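Local coordinates for protein mannose recognizing lectin (Marasmius oreades, PDB 4TKC) that binds mannose in sites formed by its beta-sheets and turns, as a fungal lectin of the bulb-type family, at residues D66-G71 with A83-D88. Numbering follows the deposited sequence.
Sequences DGNCVG and ATNGDD. With BMA (beta-D-mannopyranose), chain B.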
ATOM      1  N   ASP A  66       2.103 -13.726  -5.068  1.00 15.37           N
ATOM      2  CA  ASP A  66       2.064 -14.765  -6.120  1.00 15.37           C
ATOM      3  C   ASP A  66       2.711 -14.364  -7.453  1.00 16.77           C
ATOM      4  O   ASP A  66       2.741 -15.192  -8.362  1.00 20.55           O
ATOM      5  CB  ASP A  66       0.645 -15.340  -6.303  1.00 15.23           C
ATOM      6  CG  ASP A  66      -0.335 -14.367  -6.926  1.00 15.33           C
ATOM      7  OD1 ASP A  66       0.085 -13.216  -7.229  1.00 15.65           O
ATOM      8  OD2 ASP A  66      -1.523 -14.770  -7.124  1.00 20.81           O
ATOM      9  N   GLY A  67       3.263 -13.141  -7.507  1.00 16.28           N
ATOM     10  CA  GLY A  67       3.894 -12.647  -8.748  1.00 16.60           C
ATOM     11  C   GLY A  67       2.934 -11.876  -9.611  1.00 15.75           C
ATOM     12  O   GLY A  67       3.348 -11.337 -10.638  1.00 17.34           O
ATOM     13  N   ASN A  68       1.643 -12.011  -9.380  1.00 14.26           N
ATOM     14  CA  ASN A  68       0.632 -11.306 -10.165  1.00 14.43           C
ATOM     15  C   ASN A  68       0.502  -9.871  -9.700  1.00 14.53           C
ATOM     16  O   ASN A  68       0.467  -9.640  -8.497  1.00 16.59           O
ATOM     17  CB  ASN A  68      -0.733 -12.016 -10.147  1.00 13.99           C
ATOM     18  CG  ASN A  68      -1.565 -11.795 -11.413  1.00 17.53           C
ATOM     19  OD1 ASN A  68      -1.137 -11.163 -12.400  1.00 18.36           O
ATOM     20  ND2 ASN A  68      -2.796 -12.338 -11.384  1.00 20.51           N
ATOM     21  N   CYS A  69       0.436  -8.922 -10.634  1.00 13.97           N
ATOM     22  CA  CYS A  69       0.142  -7.532 -10.340  1.00 14.64           C
ATOM     23  C   CYS A  69      -1.289  -7.209 -10.741  1.00 15.28           C
ATOM     24  O   CYS A  69      -1.662  -7.395 -11.896  1.00 15.95           O
ATOM     25  CB  CYS A  69       1.124  -6.582 -11.038  1.00 17.27           C
ATOM     26  SG  CYS A  69       0.884  -4.863 -10.560  1.00 18.34           S
ATOM     27  N   VAL A  70      -2.116  -6.815  -9.755  1.00 16.62           N
ATOM     28  CA  VAL A  70      -3.557  -6.877  -9.914  1.00 13.88           C
ATOM     29  C   VAL A  70      -4.165  -5.564  -9.501  1.00 13.21           C
ATOM     30  O   VAL A  70      -3.910  -5.087  -8.395  1.00 15.45           O
ATOM     31  CB  VAL A  70      -4.191  -8.060  -9.155  1.00 16.29           C
ATOM     32  CG1 VAL A  70      -5.628  -8.250  -9.586  1.00 16.61           C
ATOM     33  CG2 VAL A  70      -3.405  -9.345  -9.388  1.00 15.41           C
ATOM     34  N   GLY A  71      -5.095  -5.066 -10.312  1.00 13.52           N
ATOM     35  CA  GLY A  71      -5.952  -3.946  -9.936  1.00 13.64           C
ATOM     36  C   GLY A  71      -7.308  -4.494  -9.494  1.00 14.42           C
ATOM     37  O   GLY A  71      -7.810  -5.483 -10.048  1.00 16.36           O
ATOM     38  N   ALA A  83      -0.964 -11.091 -15.156  1.00 18.22           N
ATOM     39  CA  ALA A  83      -0.858 -12.538 -15.384  1.00 16.39           C
ATOM     40  C   ALA A  83       0.587 -13.041 -15.372  1.00 18.31           C
ATOM     41  O   ALA A  83       0.981 -13.904 -16.146  1.00 20.66           O
ATOM     42  CB  ALA A  83      -1.613 -12.972 -16.638  1.00 20.42           C
ATOM     43  N   THR A  84       1.327 -12.550 -14.391  1.00 15.81           N
ATOM     44  CA  THR A  84       2.722 -12.813 -14.229  1.00 15.47           C
ATOM     45  C   THR A  84       3.061 -13.805 -13.107  1.00 16.39           C
ATOM     46  O   THR A  84       4.256 -13.995 -12.800  1.00 17.95           O
ATOM     47  CB  THR A  84       3.487 -11.499 -14.024  1.00 15.72           C
ATOM     48  OG1 THR A  84       2.793 -10.635 -13.131  1.00 17.91           O
ATOM     49  CG2 THR A  84       3.601 -10.787 -15.328  1.00 14.87           C
ATOM     50  N   ASN A  85       2.022 -14.474 -12.577  1.00 17.00           N
ATOM     51  CA  ASN A  85       2.115 -15.439 -11.476  1.00 17.66           C
ATOM     52  C   ASN A  85       3.286 -16.370 -11.731  1.00 15.74           C
ATOM     53  O   ASN A  85       3.390 -16.936 -12.813  1.00 17.63           O
ATOM     54  CB  ASN A  85       0.883 -16.374 -11.396  1.00 22.67           C
ATOM     55  CG  ASN A  85      -0.420 -15.659 -11.202  1.00 22.82           C
ATOM     56  OD1 ASN A  85      -1.116 -15.852 -10.166  1.00 28.02           O
ATOM     57  ND2 ASN A  85      -0.804 -14.877 -12.177  1.00 20.33           N
ATOM     58  N   GLY A  86       4.146 -16.527 -10.749  1.00 17.47           N
ATOM     59  CA  GLY A  86       5.233 -17.461 -10.817  1.00 18.00           C
ATOM     60  C   GLY A  86       5.983 -17.521  -9.499  1.00 17.85           C
ATOM     61  O   GLY A  86       5.623 -16.854  -8.508  1.00 19.49           O
ATOM     62  N   ASP A  87       7.091 -18.263  -9.526  1.00 18.36           N
ATOM     63  CA  ASP A  87       7.902 -18.524  -8.336  1.00 19.27           C
ATOM     64  C   ASP A  87       9.271 -17.810  -8.355  1.00 16.96           C
ATOM     65  O   ASP A  87      10.089 -18.041  -7.463  1.00 21.77           O
ATOM     66  CB  ASP A  87       8.153 -20.027  -8.177  1.00 24.72           C
ATOM     67  CG  ASP A  87       6.879 -20.822  -7.995  1.00 32.21           C
ATOM     68  OD1 ASP A  87       6.053 -20.448  -7.137  1.00 39.61           O
ATOM     69  OD2 ASP A  87       6.732 -21.860  -8.682  1.00 40.80           O
ATOM     70  N   ASP A  88       9.483 -16.908  -9.322  1.00 18.25           N
ATOM     71  CA  ASP A  88      10.786 -16.235  -9.491  1.00 18.83           C
ATOM     72  C   ASP A  88      10.853 -14.959  -8.631  1.00 17.44           C
ATOM     73  O   ASP A  88      11.039 -13.867  -9.174  1.00 18.61           O
ATOM     74  CB  ASP A  88      11.075 -15.929 -10.954  1.00 20.92           C
ATOM     75  CG  ASP A  88      11.467 -17.167 -11.735  1.00 29.13           C
ATOM     76  OD1 ASP A  88      11.815 -18.188 -11.100  1.00 27.51           O
ATOM     77  OD2 ASP A  88      11.451 -17.114 -12.981  1.00 32.91           O
TER
HETATM   78  C1  BMA B 201      -5.158 -15.000  -9.599  1.00 28.12           C
HETATM   79  C2  BMA B 201      -4.496 -14.432  -8.348  1.00 23.92           C
HETATM   80  C3  BMA B 201      -5.543 -13.593  -7.636  1.00 26.76           C
HETATM   81  C4  BMA B 201      -6.145 -12.536  -8.578  1.00 30.71           C
HETATM   82  C5  BMA B 201      -6.673 -13.164  -9.872  1.00 31.78           C
HETATM   83  C6  BMA B 201      -7.249 -12.092 -10.796  1.00 32.79           C
HETATM   84  O1  BMA B 201      -4.159 -15.812 -10.225  1.00 29.53           O
HETATM   85  O2  BMA B 201      -3.318 -13.688  -8.686  1.00 25.95           O
HETATM   86  O3  BMA B 201      -4.928 -13.008  -6.485  1.00 26.37           O
HETATM   87  O4  BMA B 201      -7.219 -11.844  -7.938  1.00 31.00           O
HETATM   88  O5  BMA B 201      -5.596 -13.917 -10.444  1.00 40.78           O
HETATM   89  O6  BMA B 201      -6.873 -12.248 -12.175  1.00 44.55           O
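Gly-67 and Thr-84 meet where the contact is tightest: the threonine hydroxyl OG1 donates to Gly-67 O over 2.6 Å. With chi1 at 43°, OG1 sits between its own backbone N and carbonyl carbon and faces the turn before strand 69-72; it is also hydrogen-bonded to Thr-82 OG1. Glycine suits position 67, where phi is positive (92°) and CA lies 4.4 Å from Gly-86 N with no side chain between. That close approach lets Gly-86 N reach Asp-66 O at 3.1 Å, while the CA of Asn-85 lays a C-H against the same oxygen.

Asn-68 divides its amide between protein and sugar. Its OD1 takes weak bonds from the backbone N atoms of Ala-83 (2.8 Å) and Thr-84, which helps fix the amide's rotation, and its ND2 gives a nearly straight bond (166°) to O2 of beta-D-mannopyranose. Asp-66 works likewise: OD1 receives the N-H of Asn-68 from above the carboxylate plane, closing an Asx turn, whereas OD2 accepts from mannose O2 at 2.6 Å. Both belong to the QxDxNxVxY mannose-binding motif, whose Gln-64 and Tyr-72 also hydrogen-bond the sugar.

Toward solvent the contact is looser: Ala-83 and Asn-85 are exposed, though Asn-85, itself part of the mannose pocket, runs alongside Asp-66. Mannose O2 is thus both donor and acceptor, to side chains held partly by backbone N-H groups, consistent with a site largely shaped for this hydroxyl.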